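Local structure of putative nitroalkan dioxygenase (Thermotoga maritima MSB8, 3BO9) at residues D146-E151 and R173-P178; E267-S272 and R284-V289; G236-H241 and E256-N261. The protein binds FMN and is probably a flavin-dependent oxidoreductase of the nitronate monooxygenase family, though its precise reaction is not settled. All coordinates share one frame; numbering follows the deposited sequence.

Interaction 1: residues D146-E151 and R173-P178; sequences DAVIAE and RSVNIP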
loop_
_atom_site.group_PDB
_atom_site.type_symbol
_atom_site.label_atom_id
_atom_site.label_comp_id
_atom_site.label_asym_id
_atom_site.label_seq_id
_atom_site.Cartn_x
_atom_site.Cartn_y
_atom_site.Cartn_z
ATOM N N ASP A 146 14.033 8.383 18.661
ATOM C CA ASP A 146 13.807 7.147 19.425
ATOM C C ASP A 146 13.063 6.086 18.623
ATOM O O ASP A 146 13.214 4.895 18.870
ATOM C CB ASP A 146 13.041 7.441 20.725
ATOM C CG ASP A 146 13.835 8.316 21.699
ATOM O OD1 ASP A 146 14.820 7.816 22.285
ATOM O OD2 ASP A 146 13.463 9.499 21.890
ATOM N N ALA A 147 12.243 6.536 17.689
ATOM C CA ALA A 147 11.489 5.665 16.797
ATOM C C ALA A 147 11.073 6.512 15.591
ATOM O O ALA A 147 11.355 7.707 15.562
ATOM C CB ALA A 147 10.289 5.118 17.506
ATOM N N VAL A 148 10.472 5.896 14.573
ATOM C CA VAL A 148 9.876 6.654 13.453
ATOM C C VAL A 148 8.536 6.052 13.082
ATOM O O VAL A 148 8.301 4.867 13.317
ATOM C CB VAL A 148 10.734 6.692 12.172
ATOM C CG1 VAL A 148 11.980 7.500 12.404
ATOM C CG2 VAL A 148 11.033 5.275 11.673
ATOM N N ILE A 149 7.672 6.891 12.517
ATOM C CA ILE A 149 6.393 6.468 11.992
ATOM C C ILE A 149 6.500 6.534 10.469
ATOM O O ILE A 149 6.677 7.621 9.898
ATOM C CB ILE A 149 5.253 7.385 12.470
ATOM C CG1 ILE A 149 5.068 7.264 13.979
ATOM C CG2 ILE A 149 3.935 7.032 11.756
ATOM C CD1 ILE A 149 4.431 8.489 14.594
ATOM N N ALA A 150 6.444 5.366 9.829
ATOM C CA ALA A 150 6.429 5.275 8.371
ATOM C C ALA A 150 4.946 5.336 7.961
ATOM O O ALA A 150 4.160 4.451 8.281
ATOM C CB ALA A 150 7.092 4.014 7.902
ATOM N N GLU A 151 4.567 6.414 7.287
ATOM C CA GLU A 151 3.174 6.673 6.938
ATOM C C GLU A 151 2.977 6.495 5.446
ATOM O O GLU A 151 3.533 7.233 4.652
ATOM C CB GLU A 151 2.828 8.091 7.357
ATOM C CG GLU A 151 1.397 8.529 7.118
ATOM C CD GLU A 151 1.056 9.883 7.812
ATOM O OE1 GLU A 151 0.891 10.905 7.082
ATOM O OE2 GLU A 151 0.954 9.922 9.081
ATOM N N ARG A 173 14.164 -2.048 7.381
ATOM C CA ARG A 173 15.486 -2.545 7.011
ATOM C C ARG A 173 16.586 -1.520 7.176
ATOM O O ARG A 173 17.716 -1.879 7.433
ATOM C CB ARG A 173 15.486 -2.991 5.557
ATOM C CG ARG A 173 14.705 -4.228 5.375
ATOM C CD ARG A 173 14.670 -4.718 3.961
ATOM N NE ARG A 173 14.401 -6.143 4.015
ATOM C CZ ARG A 173 14.166 -6.908 2.972
ATOM N NH1 ARG A 173 14.146 -6.395 1.749
ATOM N NH2 ARG A 173 13.948 -8.199 3.166
ATOM N N SER A 174 16.244 -0.250 7.008
ATOM C CA SER A 174 17.225 0.814 6.985
ATOM C C SER A 174 17.583 1.363 8.329
ATOM O O SER A 174 18.655 1.913 8.480
ATOM C CB SER A 174 16.709 1.973 6.155
ATOM O OG SER A 174 16.470 1.550 4.835
ATOM N N VAL A 175 16.696 1.253 9.304
ATOM C CA VAL A 175 16.965 1.828 10.611
ATOM C C VAL A 175 16.819 0.763 11.679
ATOM O O VAL A 175 16.008 -0.151 11.540
ATOM C CB VAL A 175 16.032 3.035 10.900
ATOM C CG1 VAL A 175 16.158 4.063 9.793
ATOM C CG2 VAL A 175 14.559 2.603 11.076
ATOM N N ASN A 176 17.637 0.873 12.726
ATOM C CA ASN A 176 17.588 -0.038 13.853
ATOM C C ASN A 176 16.566 0.398 14.870
ATOM O O ASN A 176 16.022 -0.421 15.580
ATOM C CB ASN A 176 18.948 -0.138 14.522
ATOM C CG ASN A 176 19.976 -0.795 13.637
ATOM O OD1 ASN A 176 21.124 -0.368 13.603
ATOM N ND2 ASN A 176 19.571 -1.827 12.900
ATOM N N ILE A 177 16.304 1.691 14.957
ATOM C CA ILE A 177 15.274 2.166 15.876
ATOM C C ILE A 177 13.900 1.597 15.434
ATOM O O ILE A 177 13.685 1.340 14.246
ATOM C CB ILE A 177 15.266 3.722 16.013
ATOM C CG1 ILE A 177 15.003 4.418 14.670
ATOM C CG2 ILE A 177 16.582 4.207 16.580
ATOM C CD1 ILE A 177 14.697 5.912 14.824
ATOM N N PRO A 178 12.980 1.366 16.387
ATOM C CA PRO A 178 11.705 0.762 16.020
ATOM C C PRO A 178 10.935 1.605 15.024
ATOM O O PRO A 178 10.949 2.833 15.119
ATOM C CB PRO A 178 10.935 0.734 17.338
ATOM C CG PRO A 178 11.974 0.810 18.382
ATOM C CD PRO A 178 13.041 1.665 17.821
#

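Interaction 2: residues E267-S272 and R284-V289; sequences EMLVGS and RGSFMV. With SO4 (sulfate ion), chain D.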
loop_
_atom_site.group_PDB
_atom_site.type_symbol
_atom_site.label_atom_id
_atom_site.label_comp_id
_atom_site.label_asym_id
_atom_site.label_seq_id
_atom_site.Cartn_x
_atom_site.Cartn_y
_atom_site.Cartn_z
ATOM N N GLU A 267 -7.786 28.881 -2.227
ATOM C CA GLU A 267 -8.772 29.692 -1.538
ATOM C C GLU A 267 -9.859 28.875 -0.847
ATOM O O GLU A 267 -10.116 29.046 0.344
ATOM C CB GLU A 267 -9.432 30.625 -2.561
ATOM C CG GLU A 267 -10.428 31.598 -1.981
ATOM C CD GLU A 267 -9.805 32.536 -0.972
ATOM O OE1 GLU A 267 -8.567 32.684 -0.969
ATOM O OE2 GLU A 267 -10.559 33.137 -0.187
HETATM N N MSE A 268 -10.507 28.003 -1.604
HETATM C CA MSE A 268 -11.619 27.195 -1.084
HETATM C C MSE A 268 -11.201 26.069 -0.136
HETATM O O MSE A 268 -12.038 25.514 0.577
HETATM C CB MSE A 268 -12.493 26.662 -2.236
HETATM C CG MSE A 268 -11.744 26.028 -3.417
HETATM SE SE MSE A 268 -12.745 26.023 -5.148
HETATM C CE MSE A 268 -13.815 27.831 -5.006
ATOM N N LEU A 269 -9.914 25.738 -0.132
ATOM C CA LEU A 269 -9.364 24.822 0.858
ATOM C C LEU A 269 -9.167 25.513 2.218
ATOM O O LEU A 269 -9.060 24.833 3.226
ATOM C CB LEU A 269 -8.037 24.223 0.373
ATOM C CG LEU A 269 -8.076 23.124 -0.699
ATOM C CD1 LEU A 269 -6.672 22.785 -1.170
ATOM C CD2 LEU A 269 -8.764 21.886 -0.179
ATOM N N VAL A 270 -9.131 26.849 2.242
ATOM C CA VAL A 270 -8.949 27.602 3.481
ATOM C C VAL A 270 -10.139 27.375 4.414
ATOM O O VAL A 270 -11.281 27.658 4.044
ATOM C CB VAL A 270 -8.822 29.132 3.208
ATOM C CG1 VAL A 270 -8.633 29.901 4.501
ATOM C CG2 VAL A 270 -7.675 29.429 2.282
ATOM N N GLY A 271 -9.868 26.859 5.614
ATOM C CA GLY A 271 -10.916 26.609 6.610
ATOM C C GLY A 271 -11.745 25.345 6.414
ATOM O O GLY A 271 -12.659 25.071 7.204
ATOM N N SER A 272 -11.398 24.564 5.393
ATOM C CA SER A 272 -12.185 23.410 4.981
ATOM C C SER A 272 -12.041 22.213 5.897
ATOM O O SER A 272 -12.968 21.422 6.018
ATOM C CB SER A 272 -11.827 23.001 3.544
ATOM O OG SER A 272 -10.560 22.364 3.473
ATOM N N ARG A 284 -18.559 22.000 1.575
ATOM C CA ARG A 284 -17.380 22.868 1.671
ATOM C C ARG A 284 -16.218 22.357 2.477
ATOM O O ARG A 284 -15.235 23.077 2.618
ATOM C CB ARG A 284 -17.759 24.194 2.315
ATOM C CG ARG A 284 -18.774 24.992 1.576
ATOM C CD ARG A 284 -19.039 26.255 2.346
ATOM N NE ARG A 284 -20.291 26.870 1.935
ATOM C CZ ARG A 284 -21.494 26.410 2.258
ATOM N NH1 ARG A 284 -21.628 25.329 3.005
ATOM N NH2 ARG A 284 -22.569 27.046 1.826
ATOM N N GLY A 285 -16.300 21.151 3.015
ATOM C CA GLY A 285 -15.260 20.673 3.927
ATOM C C GLY A 285 -14.310 19.661 3.315
ATOM O O GLY A 285 -14.634 19.041 2.315
ATOM N N SER A 286 -13.132 19.513 3.924
ATOM C CA SER A 286 -12.145 18.509 3.538
ATOM C C SER A 286 -12.158 17.425 4.612
ATOM O O SER A 286 -11.698 17.655 5.735
ATOM C CB SER A 286 -10.725 19.092 3.469
ATOM O OG SER A 286 -10.579 20.078 2.477
ATOM N N PHE A 287 -12.680 16.252 4.278
ATOM C CA PHE A 287 -12.738 15.148 5.227
ATOM C C PHE A 287 -11.519 14.250 5.029
ATOM O O PHE A 287 -11.548 13.354 4.169
ATOM C CB PHE A 287 -14.040 14.345 5.031
ATOM C CG PHE A 287 -15.289 15.139 5.306
ATOM C CD1 PHE A 287 -15.782 16.028 4.361
ATOM C CD2 PHE A 287 -15.963 15.007 6.514
ATOM C CE1 PHE A 287 -16.928 16.784 4.621
ATOM C CE2 PHE A 287 -17.109 15.758 6.781
ATOM C CZ PHE A 287 -17.593 16.646 5.834
HETATM N N MSE A 288 -10.449 14.509 5.798
HETATM C CA MSE A 288 -9.262 13.642 5.801
HETATM C C MSE A 288 -9.740 12.222 6.125
HETATM O O MSE A 288 -10.387 12.000 7.141
HETATM C CB MSE A 288 -8.245 14.030 6.877
HETATM C CG MSE A 288 -7.823 15.473 6.990
HETATM SE SE MSE A 288 -7.053 16.231 5.399
HETATM C CE MSE A 288 -5.490 17.105 6.302
ATOM N N VAL A 289 -9.453 11.266 5.263
ATOM C CA VAL A 289 -9.908 9.914 5.488
ATOM C C VAL A 289 -8.975 9.018 4.763
ATOM O O VAL A 289 -8.747 9.200 3.579
ATOM C CB VAL A 289 -11.320 9.644 4.894
ATOM C CG1 VAL A 289 -11.678 8.162 5.022
ATOM C CG2 VAL A 289 -12.375 10.479 5.593
HETATM S S SO4 D . -8.523 24.629 8.519
HETATM O O1 SO4 D . -7.898 25.808 7.923
HETATM O O2 SO4 D . -9.524 25.060 9.486
HETATM O O3 SO4 D . -9.154 23.841 7.458
HETATM O O4 SO4 D . -7.489 23.848 9.194
#

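Interaction 3: residues G236-H241 and E256-N261; sequences GAKLGH and EMEFEN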
loop_
_atom_site.group_PDB
_atom_site.type_symbol
_atom_site.label_atom_id
_atom_site.label_comp_id
_atom_site.label_asym_id
_atom_site.label_seq_id
_atom_site.Cartn_x
_atom_site.Cartn_y
_atom_site.Cartn_z
ATOM N N GLY A 236 -4.860 18.711 -3.780
ATOM C CA GLY A 236 -3.683 19.516 -3.489
ATOM C C GLY A 236 -2.350 18.980 -3.989
ATOM O O GLY A 236 -1.300 19.488 -3.596
ATOM N N ALA A 237 -2.364 17.959 -4.845
ATOM C CA ALA A 237 -1.105 17.424 -5.384
ATOM C C ALA A 237 -0.334 18.555 -6.075
ATOM O O ALA A 237 0.844 18.799 -5.781
ATOM C CB ALA A 237 -1.366 16.276 -6.353
ATOM N N LYS A 238 -1.036 19.266 -6.958
ATOM C CA LYS A 238 -0.473 20.382 -7.722
ATOM C C LYS A 238 -0.156 21.627 -6.880
ATOM O O LYS A 238 0.571 22.503 -7.342
ATOM C CB LYS A 238 -1.433 20.758 -8.857
ATOM C CG LYS A 238 -1.634 19.661 -9.903
ATOM C CD LYS A 238 -0.909 19.936 -11.234
ATOM C CE LYS A 238 0.607 20.130 -11.132
ATOM N NZ LYS A 238 1.206 20.446 -12.484
ATOM N N LEU A 239 -0.690 21.704 -5.664
ATOM C CA LEU A 239 -0.444 22.836 -4.774
ATOM C C LEU A 239 0.752 22.565 -3.850
ATOM O O LEU A 239 1.058 23.374 -2.969
ATOM C CB LEU A 239 -1.702 23.126 -3.935
ATOM C CG LEU A 239 -3.045 23.201 -4.680
ATOM C CD1 LEU A 239 -4.219 23.440 -3.717
ATOM C CD2 LEU A 239 -3.003 24.256 -5.779
ATOM N N GLY A 240 1.415 21.423 -4.029
ATOM C CA GLY A 240 2.549 21.052 -3.184
ATOM C C GLY A 240 2.211 20.451 -1.820
ATOM O O GLY A 240 3.121 20.126 -1.062
ATOM N N HIS A 241 0.925 20.305 -1.488
ATOM C CA HIS A 241 0.516 19.672 -0.224
ATOM C C HIS A 241 -0.633 18.669 -0.440
ATOM O O HIS A 241 -1.783 18.916 -0.041
ATOM C CB HIS A 241 0.185 20.718 0.852
ATOM C CG HIS A 241 -0.867 21.714 0.458
ATOM N ND1 HIS A 241 -2.172 21.634 0.901
ATOM C CD2 HIS A 241 -0.798 22.828 -0.311
ATOM C CE1 HIS A 241 -2.864 22.649 0.412
ATOM N NE2 HIS A 241 -2.054 23.389 -0.326
ATOM N N GLU A 256 -10.317 19.422 -10.088
ATOM C CA GLU A 256 -10.422 20.127 -11.373
ATOM C C GLU A 256 -9.849 21.530 -11.290
ATOM O O GLU A 256 -9.176 21.996 -12.197
ATOM C CB GLU A 256 -11.883 20.283 -11.802
ATOM C CG GLU A 256 -12.617 19.005 -12.173
ATOM C CD GLU A 256 -14.073 19.278 -12.547
ATOM O OE1 GLU A 256 -14.354 20.368 -13.110
ATOM O OE2 GLU A 256 -14.934 18.405 -12.281
HETATM N N MSE A 257 -10.133 22.193 -10.181
HETATM C CA MSE A 257 -9.752 23.575 -9.975
HETATM C C MSE A 257 -8.252 23.794 -9.872
HETATM O O MSE A 257 -7.751 24.811 -10.334
HETATM C CB MSE A 257 -10.394 24.085 -8.678
HETATM C CG MSE A 257 -10.668 25.559 -8.659
HETATM SE SE MSE A 257 -11.834 25.949 -10.155
HETATM C CE MSE A 257 -13.229 24.414 -9.969
ATOM N N GLU A 258 -7.537 22.861 -9.245
ATOM C CA GLU A 258 -6.097 23.040 -9.029
ATOM C C GLU A 258 -5.274 23.025 -10.325
ATOM O O GLU A 258 -4.085 23.312 -10.303
ATOM C CB GLU A 258 -5.537 22.077 -7.954
ATOM C CG GLU A 258 -5.872 20.600 -8.108
ATOM C CD GLU A 258 -5.219 19.729 -7.043
ATOM O OE1 GLU A 258 -4.137 20.103 -6.547
ATOM O OE2 GLU A 258 -5.779 18.661 -6.702
ATOM N N PHE A 259 -5.916 22.703 -11.447
ATOM C CA PHE A 259 -5.309 22.823 -12.786
ATOM C C PHE A 259 -5.847 24.064 -13.512
ATOM O O PHE A 259 -5.082 24.845 -14.067
ATOM C CB PHE A 259 -5.611 21.591 -13.652
ATOM C CG PHE A 259 -5.179 20.279 -13.036
ATOM C CD1 PHE A 259 -3.879 19.794 -13.210
ATOM C CD2 PHE A 259 -6.079 19.518 -12.292
ATOM C CE1 PHE A 259 -3.484 18.577 -12.639
ATOM C CE2 PHE A 259 -5.690 18.299 -11.716
ATOM C CZ PHE A 259 -4.389 17.832 -11.890
ATOM N N GLU A 260 -7.168 24.237 -13.504
ATOM C CA GLU A 260 -7.806 25.385 -14.154
ATOM C C GLU A 260 -7.512 26.728 -13.457
ATOM O O GLU A 260 -7.442 27.746 -14.132
ATOM C CB GLU A 260 -9.324 25.175 -14.297
ATOM N N ASN A 261 -7.338 26.739 -12.129
ATOM C CA ASN A 261 -7.070 27.985 -11.379
ATOM C C ASN A 261 -6.531 27.721 -9.960
ATOM O O ASN A 261 -7.275 27.810 -8.979
ATOM C CB ASN A 261 -8.335 28.850 -11.317
ATOM C CG ASN A 261 -8.050 30.278 -10.900
ATOM O OD1 ASN A 261 -6.893 30.678 -10.706
ATOM N ND2 ASN A 261 -9.111 31.063 -10.769
#

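Interaction 1: residues D146-E151 and R173-P178
Ala147 and Val148 meet Ile177 and Pro178 where two neighbouring parallel strands of the TIM-type barrel, 148-151 and 179-182, begin side by side. Helix 164-174 runs between these strands in the chain, making the unit a beta-alpha-beta crossover, and 173-178 is the return from that helix into the sheet. The pairing opens with a backbone bond from Val148 N to Pro178 O, 3.1 Å long. Ile180 carries it on, pairing through its backbone with Val148 and Ala150.

Ile177 lies over the backbone leading into strand 148-151. Its CG1 sits between its own backbone N and carbonyl carbon (chi1 60°), which sends CD1 over the backbone of Ala147, 3.8 Å from Ala147 C. The same methyl lies 4.0 Å from Val148 CG1, the two side chains crossing at about a right angle. Beside it the Pro178 ring turns its CD to the carbonyl of Asp146, 3.4 Å from Asp146 O. The side chain of Asp146 starts out away from 173-178, and its OD2 accepts a bond from Val127 N.

Further along the same strand lies Glu151, an FMN-binding residue. Across the contact itself the tie is one backbone bond plus the apolar packing of Ile177 and Pro178, and charge plays no part in it.

Interaction 2: residues E267-S272 and R284-V289
Ser272 and Ser286 face each other side chain to side chain, joining the turn after helix 262-269 to the loop that follows helix 272-277. Starting from Ser272 CB, two oxygens of the other segment are close: this carbon lies 3.4 Å from Ser286 OG and 3.5 Å from Arg284 O. The torsion chi1 of 74° then places OG between the backbone N and the carbonyl carbon of Ser272, where it can reach both ways. Across the contact it meets Ser286 OG at 2.5 Å, a hydrogen bond whose exact length is doubtful at this resolution and in which either hydroxyl could be the donor. Back within its own segment, Ser272 OG also stands 2.9 Å from Leu269 O. Leu269 brings its CD2 methyl up to Ser286 OG as well, 3.7 Å away, so the hydroxyl pair has an apolar neighbour.

The backbone adds a second tie: Ser286 N donates to Ser272 O at 2.8 Å and 165°. Gly271, with the positive phi common at the third position of a type II turn, is the N-cap of helix 272-277. A sulfate, probably from the crystallisation liquor, sits at this helix start, taking a weak bond from Gly271 N and further bonds from Leu273 N and Trp36 NE1.

Ser272 therefore works through both its hydroxyl and its carbonyl, joining the two segments by neutral hydrogen bonds, while the amides of Gly271 and Leu273 face the bound sulfate, consistent with the favourable field of a helix N-terminus.

Interaction 3: residues G236-H241 and E256-N261
Glu258 points its carboxylate from helix 249-260 into the bend formed by Gly236, Ala237 and Lys238. Its CG lies between the backbone N and carbonyl carbon (chi1 51°), and from there the chain runs out extended, carrying the oxygens to the backbone amides. Gly236 N donates to Glu258 OE2 at 3.1 Å, on the syn side but 33° out of the carboxylate plane; Lys238 N makes a weak bond to the other oxygen, Glu258 OE1, at 3.2 Å. Leu239 crosses the stem of the glutamate obliquely, with its CD2 4.0 Å from Glu258 CB.

Lys238 takes another course. Bent at chi2 and chi3, its side chain crosses that of Phe259 at about a right angle, CD lying near Phe259 CE1, and its NZ goes on to a bound nonaethylene glycol. The ring also stacks on Phe259 of the second subunit.

An alanine in place of Glu258 would probably leave the amides of Gly236 and Lys238 without this acceptor and open a gap beside Leu239.

The bend includes a type I turn, Ala237 to Gly240, in the loop of a beta hairpin joining antiparallel strands 232-235 and 243-246, here held by a helix-borne carboxylate.

Along the chain interaction 1 comes first, then interaction 3, then interaction 2. Interaction 1 belongs to the eight-stranded parallel sheet of the barrel; its centre is about 31 Å from that of interaction 2, on the opposite side of the chain's centre, and about 32 Å from that of interaction 3. The other two are neighbours, centres about 13 Å apart, and touch directly: Leu269 CD1 packs on Leu239 CD1 at 3.6 Å, and the selenomethionines Met268 and Met257 meet as well. Consecutive helices 249-260 and 262-269 connect them, in the hairpin-and-helix region adjoining the barrel. Both regions reach the second subunit, through Arg173 in interaction 1 and Phe259 in interaction 3.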